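Local coordinates for protein phosphatase 2C (Toxoplasma gondii, PDB 3D8K) that probably removes phosphate from phosphoserine and phosphothreonine residues of other proteins, as a manganese-dependent phosphatase of the PP2C family, at residues 24-29 against 34-39; 53-58 against 312-317; 124-129 against 261-266. One frame throughout, in Å; residues are numbered along the deposited sequence.

Contact 1: residues 24-29 against 34-39; sequences RPTSES and DVVVVE
Thr26 has OG1 anti to its own nitrogen (chi1 178°), and that rotation turns CG2 toward the valines of the next strand, 3.8 Å from CG2 of Val38. Val36 shares this face with Thr26, though the exact fit of their methyls is doubtful in the model. On the other face of the ribbon, Val35 sets CG1 opposite its nitrogen (chi1 -167°), which carries this methyl under the neighbouring strand: CG1 rests 4.0 Å from Ser27 CB and 4.3 Å from Pro25 CB. The methyl also lies against the carbonyl oxygen of Thr26.

Between these two layers of side chains runs an antiparallel ladder. Thr26 and Val36 form a hydrogen-bonded pair, with Thr26 N to Val36 O at 2.8 Å and the return bond from Val36 N to Thr26 O at 3.2 Å. Pro25 faces Val37 in a non-hydrogen-bonded pair, a place where the missing N-H of proline costs the ladder nothing. Farther along the register slips. Arg24 O accepts from Val38 N at 3.2 Å, while Arg24 N reaches one residue on to Glu39 O at 3.0 Å. One residue thus faces two, and Val38 has helix-like backbone angles: this is a beta bulge of the classic kind in strand 35-41.

The pair is the outer hairpin of a six-stranded antiparallel sheet, with strand 22-26 at its edge and strand 48-55 bonded to the far side of strand 35-41. Helix 61-74 packs under Val35 and Ser27 through Ala63, Met64 and Ala67. Thr26 and Val38 look the other way, to Glu353 and Thr351 of strand 349-356 in the facing sheet of the sandwich.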
ATOM      1  N   ARG C  24       2.117 -16.537  15.175  1.00 30.50           N
ATOM      2  CA  ARG C  24       1.108 -16.783  16.183  1.00 31.14           C
ATOM      3  C   ARG C  24       1.367 -18.015  17.012  1.00 32.46           C
ATOM      4  O   ARG C  24       1.056 -19.126  16.605  1.00 33.59           O
ATOM      5  CB  ARG C  24      -0.261 -16.880  15.529  1.00 32.76           C
ATOM      6  CG  ARG C  24      -0.690 -15.570  14.925  1.00 32.57           C
ATOM      7  CD  ARG C  24      -1.162 -15.754  13.512  1.00 33.83           C
ATOM      8  NE  ARG C  24      -1.335 -14.462  12.875  1.00 33.12           N
ATOM      9  CZ  ARG C  24      -2.027 -13.473  13.415  1.00 34.09           C
ATOM     10  NH1 ARG C  24      -2.606 -13.645  14.596  1.00 34.33           N
ATOM     11  NH2 ARG C  24      -2.139 -12.316  12.781  1.00 35.04           N
ATOM     12  N   PRO C  25       1.997 -17.839  18.175  1.00 34.54           N
ATOM     13  CA  PRO C  25       2.272 -18.983  19.038  1.00 34.20           C
ATOM     14  C   PRO C  25       1.028 -19.377  19.823  1.00 33.46           C
ATOM     15  O   PRO C  25       0.182 -18.543  20.115  1.00 34.39           O
ATOM     16  CB  PRO C  25       3.381 -18.457  19.962  1.00 34.26           C
ATOM     17  CG  PRO C  25       4.103 -17.483  19.113  1.00 33.16           C
ATOM     18  CD  PRO C  25       2.947 -16.747  18.465  1.00 36.33           C
ATOM     19  N   THR C  26       0.908 -20.662  20.127  1.00 32.79           N
ATOM     20  CA  THR C  26      -0.187 -21.160  20.945  1.00 33.15           C
ATOM     21  C   THR C  26       0.603 -21.763  22.091  1.00 33.06           C
ATOM     22  O   THR C  26       1.699 -22.257  21.876  1.00 33.50           O
ATOM     23  CB  THR C  26      -1.023 -22.265  20.222  1.00 33.91           C
ATOM     24  OG1 THR C  26      -2.056 -22.750  21.093  1.00 31.62           O
ATOM     25  CG2 THR C  26      -0.149 -23.422  19.824  1.00 35.10           C
ATOM     26  N   SER C  27       0.079 -21.708  23.305  1.00 34.18           N
ATOM     27  CA  SER C  27       0.801 -22.261  24.440  1.00 36.21           C
ATOM     28  C   SER C  27      -0.148 -22.458  25.605  1.00 39.13           C
ATOM     29  O   SER C  27      -1.342 -22.197  25.480  1.00 39.88           O
ATOM     30  CB  SER C  27       1.943 -21.311  24.857  1.00 35.84           C
ATOM     31  OG  SER C  27       1.472 -20.057  25.349  1.00 33.81           O
ATOM     32  N   GLU C  28       0.394 -22.951  26.720  1.00 42.40           N
ATOM     33  CA  GLU C  28      -0.335 -23.144  27.978  1.00 44.48           C
ATOM     34  C   GLU C  28      -1.170 -24.409  28.191  1.00 45.73           C
ATOM     35  O   GLU C  28      -0.931 -25.437  27.565  1.00 45.83           O
ATOM     36  CB  GLU C  28      -1.208 -21.919  28.248  1.00 45.37           C
ATOM     37  CG  GLU C  28      -1.446 -21.640  29.711  1.00 47.16           C
ATOM     38  CD  GLU C  28      -2.425 -20.510  29.921  1.00 48.84           C
ATOM     39  OE1 GLU C  28      -2.296 -19.476  29.223  1.00 48.14           O
ATOM     40  OE2 GLU C  28      -3.315 -20.657  30.787  1.00 49.78           O
ATOM     41  N   SER C  29      -2.137 -24.292  29.105  1.00 47.72           N
ATOM     42  CA  SER C  29      -3.070 -25.342  29.533  1.00 47.99           C
ATOM     43  C   SER C  29      -2.661 -25.833  30.904  1.00 48.17           C
ATOM     44  O   SER C  29      -2.477 -25.022  31.809  1.00 48.85           O
ATOM     45  CB  SER C  29      -3.123 -26.517  28.559  1.00 48.31           C
ATOM     46  OG  SER C  29      -4.187 -26.334  27.646  1.00 49.22           O
ATOM     47  N   ASP C  34       6.022 -27.104  26.197  1.00 35.59           N
ATOM     48  CA  ASP C  34       6.123 -26.786  24.778  1.00 35.01           C
ATOM     49  C   ASP C  34       5.319 -25.601  24.266  1.00 33.09           C
ATOM     50  O   ASP C  34       4.285 -25.246  24.809  1.00 33.64           O
ATOM     51  CB  ASP C  34       5.807 -28.036  23.941  1.00 36.42           C
ATOM     52  CG  ASP C  34       4.501 -28.687  24.334  1.00 38.14           C
ATOM     53  OD1 ASP C  34       4.304 -29.870  23.976  1.00 37.67           O
ATOM     54  OD2 ASP C  34       3.671 -28.016  24.995  1.00 38.96           O
ATOM     55  N   VAL C  35       5.830 -24.993  23.205  1.00 30.60           N
ATOM     56  CA  VAL C  35       5.207 -23.845  22.582  1.00 27.99           C
ATOM     57  C   VAL C  35       5.183 -24.105  21.081  1.00 26.47           C
ATOM     58  O   VAL C  35       6.084 -24.748  20.536  1.00 24.44           O
ATOM     59  CB  VAL C  35       6.026 -22.574  22.858  1.00 29.48           C
ATOM     60  CG1 VAL C  35       5.214 -21.335  22.496  1.00 28.52           C
ATOM     61  CG2 VAL C  35       6.451 -22.540  24.322  1.00 29.57           C
ATOM     62  N   VAL C  36       4.149 -23.620  20.402  1.00 25.24           N
ATOM     63  CA  VAL C  36       4.072 -23.839  18.966  1.00 23.21           C
ATOM     64  C   VAL C  36       3.739 -22.605  18.169  1.00 21.36           C
ATOM     65  O   VAL C  36       2.850 -21.838  18.530  1.00 20.96           O
ATOM     66  CB  VAL C  36       3.060 -24.958  18.610  1.00 20.88           C
ATOM     67  CG1 VAL C  36       2.461 -25.517  19.883  1.00 18.51           C
ATOM     68  CG2 VAL C  36       2.002 -24.443  17.648  1.00 17.04           C
ATOM     69  N   VAL C  37       4.500 -22.420  17.098  1.00 19.15           N
ATOM     70  CA  VAL C  37       4.295 -21.315  16.184  1.00 19.32           C
ATOM     71  C   VAL C  37       3.409 -21.943  15.126  1.00 19.17           C
ATOM     72  O   VAL C  37       3.909 -22.553  14.176  1.00 16.53           O
ATOM     73  CB  VAL C  37       5.604 -20.874  15.515  1.00 19.29           C
ATOM     74  CG1 VAL C  37       5.352 -19.637  14.666  1.00 20.22           C
ATOM     75  CG2 VAL C  37       6.659 -20.602  16.560  1.00 19.48           C
ATOM     76  N   VAL C  38       2.099 -21.816  15.307  1.00 17.94           N
ATOM     77  CA  VAL C  38       1.144 -22.394  14.367  1.00 18.59           C
ATOM     78  C   VAL C  38       1.320 -21.880  12.949  1.00 17.58           C
ATOM     79  O   VAL C  38       1.114 -22.614  12.000  1.00 16.87           O
ATOM     80  CB  VAL C  38      -0.302 -22.106  14.781  1.00 19.58           C
ATOM     81  CG1 VAL C  38      -1.242 -23.115  14.108  1.00 18.17           C
ATOM     82  CG2 VAL C  38      -0.418 -22.136  16.297  1.00 18.99           C
ATOM     83  N   GLU C  39       1.712 -20.619  12.817  1.00 18.18           N
ATOM     84  CA  GLU C  39       1.916 -20.022  11.509  1.00 19.26           C
ATOM     85  C   GLU C  39       2.640 -18.686  11.612  1.00 19.42           C
ATOM     86  O   GLU C  39       2.422 -17.923  12.550  1.00 19.84           O
ATOM     87  CB  GLU C  39       0.563 -19.819  10.820  1.00 21.52           C
ATOM     88  CG  GLU C  39       0.588 -18.808   9.680  1.00 23.47           C
ATOM     89  CD  GLU C  39       0.346 -19.428   8.327  1.00 25.28           C
ATOM     90  OE1 GLU C  39       1.206 -20.214   7.882  1.00 27.89           O
ATOM     91  OE2 GLU C  39      -0.702 -19.127   7.711  1.00 23.09           O
TER

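Contact 2: residues 53-58 against 312-317; sequences MFDGFQ and VTKNIS
Asp55 and Lys314 supply the charged part of this contact. The lysine chain is extended beyond CG and comes at the carboxylate from the opposite direction, ending with NZ 3.5 Å from Asp55 OD2. Lys314 CE also approaches Asp55 OD2, at 3.6 Å, the extended chain bringing its end to that oxygen. This is a long salt bridge.

The second oxygen of the same carboxylate takes part in the one hydrogen bond across the segments. Asn315 ND2 gives it to Asp55 OD1 over 3.3 Å, and the bond is weak, bent to 139° at the hydrogen. The amide and carboxylate planes stand 58° apart, so the two groups meet askew. Asp55 has CG anti to the backbone N (chi1 -178°), which sends the carboxylate out from strand 48-55 to where both partners can find an oxygen. The firmer hold on the asparagine amide is elsewhere: its OD1 accepts from Asp33 N. The hydroxyl of Ser317 has its partner in Asp34.

Van der Waals contact is slight. Met53, a selenomethionine, bends at chi3 and lays its terminal CE 4.2 Å from Ser317 O and 4.4 Å from Ser317 CB. No backbone-to-backbone bond joins the segments, the CA atoms of Asp55 and Asn315 being 8.6 Å apart; the bridging is by side chains, with Met53 CE also reaching that backbone oxygen.

Two strands from the facing sheets of the PP2C beta-sandwich thus meet at their ends. Asp55-Gly56 corresponds to the Asp-Gly of the PP2C motif, whose aspartate binds metal in relatives. Lys314-Asn315 probably corresponds to the Asp-Asn of a later motif; a lysine then replaces a carboxylate, and Asp55 pairs with its ammonium group, consistent with a variant PP2C active-site cleft.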
HETATM    1  N   MSE C  53       7.831 -25.742  16.278  1.00 23.17           N
HETATM    2  CA  MSE C  53       7.449 -26.449  17.489  1.00 25.38           C
HETATM    3  C   MSE C  53       8.626 -26.557  18.452  1.00 23.26           C
HETATM    4  O   MSE C  53       9.711 -27.020  18.088  1.00 24.49           O
HETATM    5  CB  MSE C  53       6.948 -27.825  17.108  1.00 29.34           C
HETATM    6  CG  MSE C  53       6.114 -28.439  18.153  1.00 38.91           C
HETATM    7 SE   MSE C  53       5.024 -29.763  17.273  1.00 56.40          SE
HETATM    8  CE  MSE C  53       3.323 -28.770  17.317  1.00 50.74           C
ATOM      9  N   PHE C  54       8.412 -26.131  19.685  1.00 19.03           N
ATOM     10  CA  PHE C  54       9.470 -26.174  20.669  1.00 16.60           C
ATOM     11  C   PHE C  54       9.044 -26.973  21.889  1.00 17.39           C
ATOM     12  O   PHE C  54       8.147 -26.585  22.619  1.00 15.90           O
ATOM     13  CB  PHE C  54       9.844 -24.742  21.037  1.00 13.43           C
ATOM     14  CG  PHE C  54      10.360 -23.951  19.877  1.00 11.94           C
ATOM     15  CD1 PHE C  54      11.656 -24.154  19.410  1.00 12.44           C
ATOM     16  CD2 PHE C  54       9.543 -23.034  19.216  1.00 11.11           C
ATOM     17  CE1 PHE C  54      12.133 -23.457  18.304  1.00 11.35           C
ATOM     18  CE2 PHE C  54      10.001 -22.333  18.111  1.00  9.32           C
ATOM     19  CZ  PHE C  54      11.297 -22.540  17.652  1.00 12.56           C
ATOM     20  N   ASP C  55       9.682 -28.113  22.092  1.00 19.45           N
ATOM     21  CA  ASP C  55       9.361 -28.948  23.237  1.00 22.54           C
ATOM     22  C   ASP C  55      10.518 -28.882  24.230  1.00 22.78           C
ATOM     23  O   ASP C  55      11.594 -29.434  23.987  1.00 21.89           O
ATOM     24  CB  ASP C  55       9.106 -30.391  22.776  1.00 25.07           C
ATOM     25  CG  ASP C  55       8.713 -31.299  23.914  1.00 28.24           C
ATOM     26  OD1 ASP C  55       7.946 -30.840  24.791  1.00 31.68           O
ATOM     27  OD2 ASP C  55       9.162 -32.466  23.932  1.00 31.15           O
ATOM     28  N   GLY C  56      10.287 -28.203  25.350  1.00 23.63           N
ATOM     29  CA  GLY C  56      11.336 -28.038  26.343  1.00 27.26           C
ATOM     30  C   GLY C  56      11.436 -29.045  27.474  1.00 29.98           C
ATOM     31  O   GLY C  56      10.423 -29.487  28.018  1.00 30.78           O
ATOM     32  N   PHE C  57      12.659 -29.429  27.834  1.00 32.13           N
ATOM     33  CA  PHE C  57      12.812 -30.368  28.935  1.00 34.01           C
ATOM     34  C   PHE C  57      13.005 -29.653  30.261  1.00 36.32           C
ATOM     35  O   PHE C  57      13.922 -28.841  30.442  1.00 33.90           O
ATOM     36  CB  PHE C  57      13.940 -31.375  28.710  1.00 32.20           C
ATOM     37  CG  PHE C  57      15.078 -30.865  27.897  1.00 32.37           C
ATOM     38  CD1 PHE C  57      14.959 -30.734  26.513  1.00 30.87           C
ATOM     39  CD2 PHE C  57      16.304 -30.604  28.498  1.00 31.57           C
ATOM     40  CE1 PHE C  57      16.045 -30.363  25.735  1.00 30.29           C
ATOM     41  CE2 PHE C  57      17.400 -30.230  27.734  1.00 32.01           C
ATOM     42  CZ  PHE C  57      17.275 -30.110  26.347  1.00 32.06           C
ATOM     43  N   GLN C  58      12.092 -29.977  31.172  1.00 40.07           N
ATOM     44  CA  GLN C  58      12.032 -29.405  32.503  1.00 42.81           C
ATOM     45  C   GLN C  58      12.329 -27.915  32.513  1.00 43.13           C
ATOM     46  O   GLN C  58      13.417 -27.449  32.881  1.00 42.86           O
ATOM     47  CB  GLN C  58      12.917 -30.215  33.441  1.00 45.50           C
ATOM     48  CG  GLN C  58      12.338 -31.621  33.632  1.00 48.79           C
ATOM     49  CD  GLN C  58      10.797 -31.644  33.547  1.00 50.93           C
ATOM     50  OE1 GLN C  58      10.215 -31.388  32.484  1.00 51.35           O
ATOM     51  NE2 GLN C  58      10.139 -31.946  34.667  1.00 50.49           N
ATOM     52  N   VAL C 312      -0.524 -40.845  28.841  1.00 60.48           N
ATOM     53  CA  VAL C 312       0.089 -39.535  28.705  1.00 61.63           C
ATOM     54  C   VAL C 312       1.199 -39.552  29.741  1.00 62.08           C
ATOM     55  O   VAL C 312       1.001 -40.003  30.870  1.00 63.13           O
ATOM     56  CB  VAL C 312      -0.899 -38.382  29.038  1.00 62.80           C
ATOM     57  CG1 VAL C 312      -2.294 -38.753  28.593  1.00 63.63           C
ATOM     58  CG2 VAL C 312      -0.871 -38.053  30.533  1.00 63.80           C
ATOM     59  N   THR C 313       2.373 -39.087  29.356  1.00 61.53           N
ATOM     60  CA  THR C 313       3.487 -39.064  30.275  1.00 60.83           C
ATOM     61  C   THR C 313       3.975 -37.628  30.277  1.00 60.29           C
ATOM     62  O   THR C 313       3.715 -36.875  31.214  1.00 62.19           O
ATOM     63  CB  THR C 313       4.604 -40.025  29.799  1.00 60.68           C
ATOM     64  OG1 THR C 313       4.060 -41.340  29.635  1.00 60.90           O
ATOM     65  CG2 THR C 313       5.733 -40.087  30.812  1.00 60.38           C
ATOM     66  N   LYS C 314       4.667 -37.252  29.210  1.00 57.94           N
ATOM     67  CA  LYS C 314       5.184 -35.904  29.055  1.00 55.84           C
ATOM     68  C   LYS C 314       3.982 -35.050  28.638  1.00 53.87           C
ATOM     69  O   LYS C 314       2.833 -35.445  28.856  1.00 53.91           O
ATOM     70  CB  LYS C 314       6.244 -35.920  27.960  1.00 56.88           C
ATOM     71  CG  LYS C 314       7.304 -34.822  28.026  1.00 58.12           C
ATOM     72  CD  LYS C 314       8.481 -35.196  27.123  1.00 57.53           C
ATOM     73  CE  LYS C 314       9.576 -34.145  27.122  1.00 56.78           C
ATOM     74  NZ  LYS C 314      10.745 -34.571  26.286  1.00 53.33           N
ATOM     75  N   ASN C 315       4.236 -33.878  28.066  1.00 50.67           N
ATOM     76  CA  ASN C 315       3.148 -33.023  27.602  1.00 47.85           C
ATOM     77  C   ASN C 315       2.844 -33.374  26.134  1.00 45.75           C
ATOM     78  O   ASN C 315       3.622 -34.081  25.486  1.00 45.66           O
ATOM     79  CB  ASN C 315       3.529 -31.546  27.771  1.00 48.52           C
ATOM     80  CG  ASN C 315       4.990 -31.272  27.439  1.00 49.61           C
ATOM     81  OD1 ASN C 315       5.530 -30.222  27.795  1.00 49.51           O
ATOM     82  ND2 ASN C 315       5.633 -32.210  26.747  1.00 49.87           N
ATOM     83  N   ILE C 316       1.719 -32.893  25.611  1.00 41.95           N
ATOM     84  CA  ILE C 316       1.327 -33.223  24.241  1.00 39.00           C
ATOM     85  C   ILE C 316       0.919 -32.027  23.372  1.00 37.21           C
ATOM     86  O   ILE C 316       0.096 -31.202  23.762  1.00 37.05           O
ATOM     87  CB  ILE C 316       0.151 -34.242  24.259  1.00 38.55           C
ATOM     88  CG1 ILE C 316       0.552 -35.484  25.052  1.00 38.41           C
ATOM     89  CG2 ILE C 316      -0.254 -34.623  22.844  1.00 36.92           C
ATOM     90  CD1 ILE C 316      -0.595 -36.438  25.307  1.00 36.62           C
ATOM     91  N   SER C 317       1.499 -31.939  22.182  1.00 34.76           N
ATOM     92  CA  SER C 317       1.163 -30.863  21.268  1.00 33.39           C
ATOM     93  C   SER C 317       1.127 -31.366  19.837  1.00 30.91           C
ATOM     94  O   SER C 317       1.988 -32.128  19.409  1.00 29.57           O
ATOM     95  CB  SER C 317       2.155 -29.720  21.405  1.00 33.70           C
ATOM     96  OG  SER C 317       1.993 -29.107  22.666  1.00 35.99           O
TER

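Contact 3: residues 124-129 against 261-266; sequences VGRQIV and PGDDIV
Arg126 and Asp263 carry the whole contact, one salt bridge between segments whose CA atoms come no nearer than 12.1 Å. The close-fitting end is at the aspartate. Asp263 is buried, and its carboxylate is gripped from several quarters: OD1 is bonded to Ser182 OG, OD2 to Tyr260 N, and Arg126 NH2 forms a salt bridge with OD2 at 3.1 Å. The guanidinium arrives obliquely from the opposite direction, its plane turned 61° from that of the carboxylate, and the approach is through a single pair of atoms, NH2 to OD2. Arg126 NH2 also bonds Ser182 OG, which closes a small polar cluster of arginine, serine and aspartate.

The other end is looser and nearer solvent. Against the buried Asp263, Arg126 is partly exposed and Gly125 before it exposed, both in the tight turn joining strands 120-124 and 127-129, where Gln127 N bonds back to Val124 O at 2.9 Å. From there the arginine side chain kinks at chi2 (57°) and then spans the gap, passing Phe258 and Tyr260 of the neighbouring strand and its loop. No other residue of the two segments touches across.

With a serine hydroxyl, a backbone N-H and an arginine around it, the buried carboxylate is probably kept ionised, and its charge would be partly balanced by the guanidinium of Arg126.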
ATOM      1  N   VAL C 124      14.432 -38.869  -4.448  1.00 25.52           N
ATOM      2  CA  VAL C 124      14.352 -40.210  -3.900  1.00 25.46           C
ATOM      3  C   VAL C 124      12.947 -40.320  -3.327  1.00 26.02           C
ATOM      4  O   VAL C 124      12.681 -39.866  -2.202  1.00 24.86           O
ATOM      5  CB  VAL C 124      15.335 -40.453  -2.734  1.00 25.55           C
ATOM      6  CG1 VAL C 124      15.158 -41.870  -2.203  1.00 24.09           C
ATOM      7  CG2 VAL C 124      16.751 -40.243  -3.190  1.00 26.97           C
ATOM      8  N   GLY C 125      12.061 -40.918  -4.114  1.00 27.06           N
ATOM      9  CA  GLY C 125      10.687 -41.108  -3.692  1.00 27.91           C
ATOM     10  C   GLY C 125      10.154 -40.044  -2.758  1.00 27.85           C
ATOM     11  O   GLY C 125       9.997 -40.285  -1.551  1.00 30.06           O
ATOM     12  N   ARG C 126       9.895 -38.867  -3.318  1.00 24.89           N
ATOM     13  CA  ARG C 126       9.341 -37.729  -2.578  1.00 25.03           C
ATOM     14  C   ARG C 126      10.357 -36.795  -1.937  1.00 23.56           C
ATOM     15  O   ARG C 126      10.115 -35.602  -1.841  1.00 23.93           O
ATOM     16  CB  ARG C 126       8.339 -38.199  -1.510  1.00 25.60           C
ATOM     17  CG  ARG C 126       6.962 -37.542  -1.582  1.00 24.82           C
ATOM     18  CD  ARG C 126       6.307 -37.746  -2.934  1.00 26.15           C
ATOM     19  NE  ARG C 126       5.005 -37.088  -3.017  1.00 28.92           N
ATOM     20  CZ  ARG C 126       3.846 -37.680  -2.752  1.00 28.49           C
ATOM     21  NH1 ARG C 126       3.817 -38.952  -2.388  1.00 31.15           N
ATOM     22  NH2 ARG C 126       2.717 -36.999  -2.846  1.00 27.74           N
ATOM     23  N   GLN C 127      11.496 -37.311  -1.503  1.00 22.49           N
ATOM     24  CA  GLN C 127      12.486 -36.438  -0.895  1.00 20.71           C
ATOM     25  C   GLN C 127      13.308 -35.814  -1.989  1.00 20.35           C
ATOM     26  O   GLN C 127      13.690 -36.474  -2.931  1.00 21.62           O
ATOM     27  CB  GLN C 127      13.414 -37.205   0.040  1.00 18.40           C
ATOM     28  CG  GLN C 127      14.062 -36.307   1.109  1.00 16.96           C
ATOM     29  CD  GLN C 127      14.873 -37.078   2.153  1.00 15.84           C
ATOM     30  OE1 GLN C 127      14.574 -38.234   2.481  1.00 16.22           O
ATOM     31  NE2 GLN C 127      15.888 -36.425   2.696  1.00 10.74           N
ATOM     32  N   ILE C 128      13.575 -34.530  -1.873  1.00 21.46           N
ATOM     33  CA  ILE C 128      14.373 -33.858  -2.872  1.00 22.35           C
ATOM     34  C   ILE C 128      15.834 -33.891  -2.441  1.00 24.00           C
ATOM     35  O   ILE C 128      16.196 -33.393  -1.366  1.00 25.39           O
ATOM     36  CB  ILE C 128      13.887 -32.407  -3.051  1.00 21.17           C
ATOM     37  CG1 ILE C 128      12.467 -32.425  -3.627  1.00 19.52           C
ATOM     38  CG2 ILE C 128      14.850 -31.632  -3.931  1.00 19.54           C
ATOM     39  CD1 ILE C 128      11.831 -31.082  -3.743  1.00 18.75           C
ATOM     40  N   VAL C 129      16.667 -34.518  -3.262  1.00 24.65           N
ATOM     41  CA  VAL C 129      18.092 -34.595  -2.963  1.00 25.37           C
ATOM     42  C   VAL C 129      18.689 -33.230  -3.276  1.00 25.23           C
ATOM     43  O   VAL C 129      18.428 -32.649  -4.327  1.00 24.39           O
ATOM     44  CB  VAL C 129      18.797 -35.689  -3.810  1.00 25.85           C
ATOM     45  CG1 VAL C 129      20.292 -35.687  -3.530  1.00 26.30           C
ATOM     46  CG2 VAL C 129      18.210 -37.053  -3.486  1.00 24.37           C
ATOM     47  N   PRO C 261      -0.883 -30.970  -4.211  1.00  9.77           N
ATOM     48  CA  PRO C 261      -2.030 -30.342  -3.546  1.00 10.20           C
ATOM     49  C   PRO C 261      -2.951 -31.487  -3.139  1.00 11.22           C
ATOM     50  O   PRO C 261      -3.089 -32.469  -3.872  1.00 10.60           O
ATOM     51  CB  PRO C 261      -2.624 -29.473  -4.637  1.00  8.90           C
ATOM     52  CG  PRO C 261      -1.433 -29.036  -5.379  1.00  7.13           C
ATOM     53  CD  PRO C 261      -0.605 -30.301  -5.491  1.00 10.98           C
ATOM     54  N   GLY C 262      -3.562 -31.377  -1.969  1.00 11.25           N
ATOM     55  CA  GLY C 262      -4.409 -32.450  -1.506  1.00 13.40           C
ATOM     56  C   GLY C 262      -3.685 -33.183  -0.399  1.00 16.00           C
ATOM     57  O   GLY C 262      -4.307 -33.915   0.367  1.00 17.03           O
ATOM     58  N   ASP C 263      -2.366 -32.993  -0.314  1.00 17.23           N
ATOM     59  CA  ASP C 263      -1.574 -33.629   0.742  1.00 18.17           C
ATOM     60  C   ASP C 263      -1.678 -32.824   2.053  1.00 18.27           C
ATOM     61  O   ASP C 263      -2.104 -31.664   2.050  1.00 16.63           O
ATOM     62  CB  ASP C 263      -0.095 -33.759   0.331  1.00 19.31           C
ATOM     63  CG  ASP C 263       0.134 -34.784  -0.795  1.00 20.13           C
ATOM     64  OD1 ASP C 263      -0.646 -35.745  -0.913  1.00 19.33           O
ATOM     65  OD2 ASP C 263       1.116 -34.635  -1.553  1.00 18.12           O
ATOM     66  N   ASP C 264      -1.308 -33.460   3.166  1.00 18.74           N
ATOM     67  CA  ASP C 264      -1.343 -32.851   4.501  1.00 19.81           C
ATOM     68  C   ASP C 264      -0.015 -33.042   5.222  1.00 17.89           C
ATOM     69  O   ASP C 264       0.718 -33.993   4.942  1.00 16.00           O
ATOM     70  CB  ASP C 264      -2.435 -33.495   5.368  1.00 25.68           C
ATOM     71  CG  ASP C 264      -3.804 -32.894   5.139  1.00 32.97           C
ATOM     72  OD1 ASP C 264      -4.261 -32.892   3.974  1.00 38.75           O
ATOM     73  OD2 ASP C 264      -4.432 -32.427   6.117  1.00 35.54           O
ATOM     74  N   ILE C 265       0.289 -32.139   6.154  1.00 15.81           N
ATOM     75  CA  ILE C 265       1.506 -32.231   6.946  1.00 13.50           C
ATOM     76  C   ILE C 265       1.099 -32.373   8.392  1.00 13.89           C
ATOM     77  O   ILE C 265       0.274 -31.617   8.895  1.00 14.63           O
ATOM     78  CB  ILE C 265       2.375 -30.993   6.832  1.00 11.40           C
ATOM     79  CG1 ILE C 265       2.844 -30.821   5.407  1.00  9.55           C
ATOM     80  CG2 ILE C 265       3.609 -31.141   7.717  1.00 12.74           C
ATOM     81  CD1 ILE C 265       3.627 -29.561   5.213  1.00 13.96           C
ATOM     82  N   VAL C 266       1.684 -33.346   9.067  1.00 14.18           N
ATOM     83  CA  VAL C 266       1.361 -33.570  10.461  1.00 14.96           C
ATOM     84  C   VAL C 266       2.595 -33.598  11.347  1.00 15.48           C
ATOM     85  O   VAL C 266       3.605 -34.212  11.009  1.00 15.91           O
ATOM     86  CB  VAL C 266       0.581 -34.863  10.612  1.00 14.44           C
ATOM     87  CG1 VAL C 266       0.400 -35.198  12.086  1.00 14.43           C
ATOM     88  CG2 VAL C 266      -0.762 -34.700   9.918  1.00 14.14           C
TER

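Overall arrangement
Contacts 1 and 2 are neighbours, their centres 12 Å apart; strand 35-41 of contact 1 lies next to strand 48-55 of contact 2 in one sheet. They meet directly: Val35 O pairs with Phe54 N at 2.8 Å, and Asp34 OD1 lies 2.8 Å from Ser317 OG, a probable hydrogen bond that reaches the facing sheet. Contact 3 lies across the chain's centre, its own centre 24 Å from that of contact 1 and 26 Å from that of contact 2, although nearest atoms of contacts 2 and 3 are about 7 Å apart, without touching. Strand 264-268 of contact 3 runs beside strand 316-322 of contact 2. By comparison with PP2C relatives, contact 2 is at the probable active-site end.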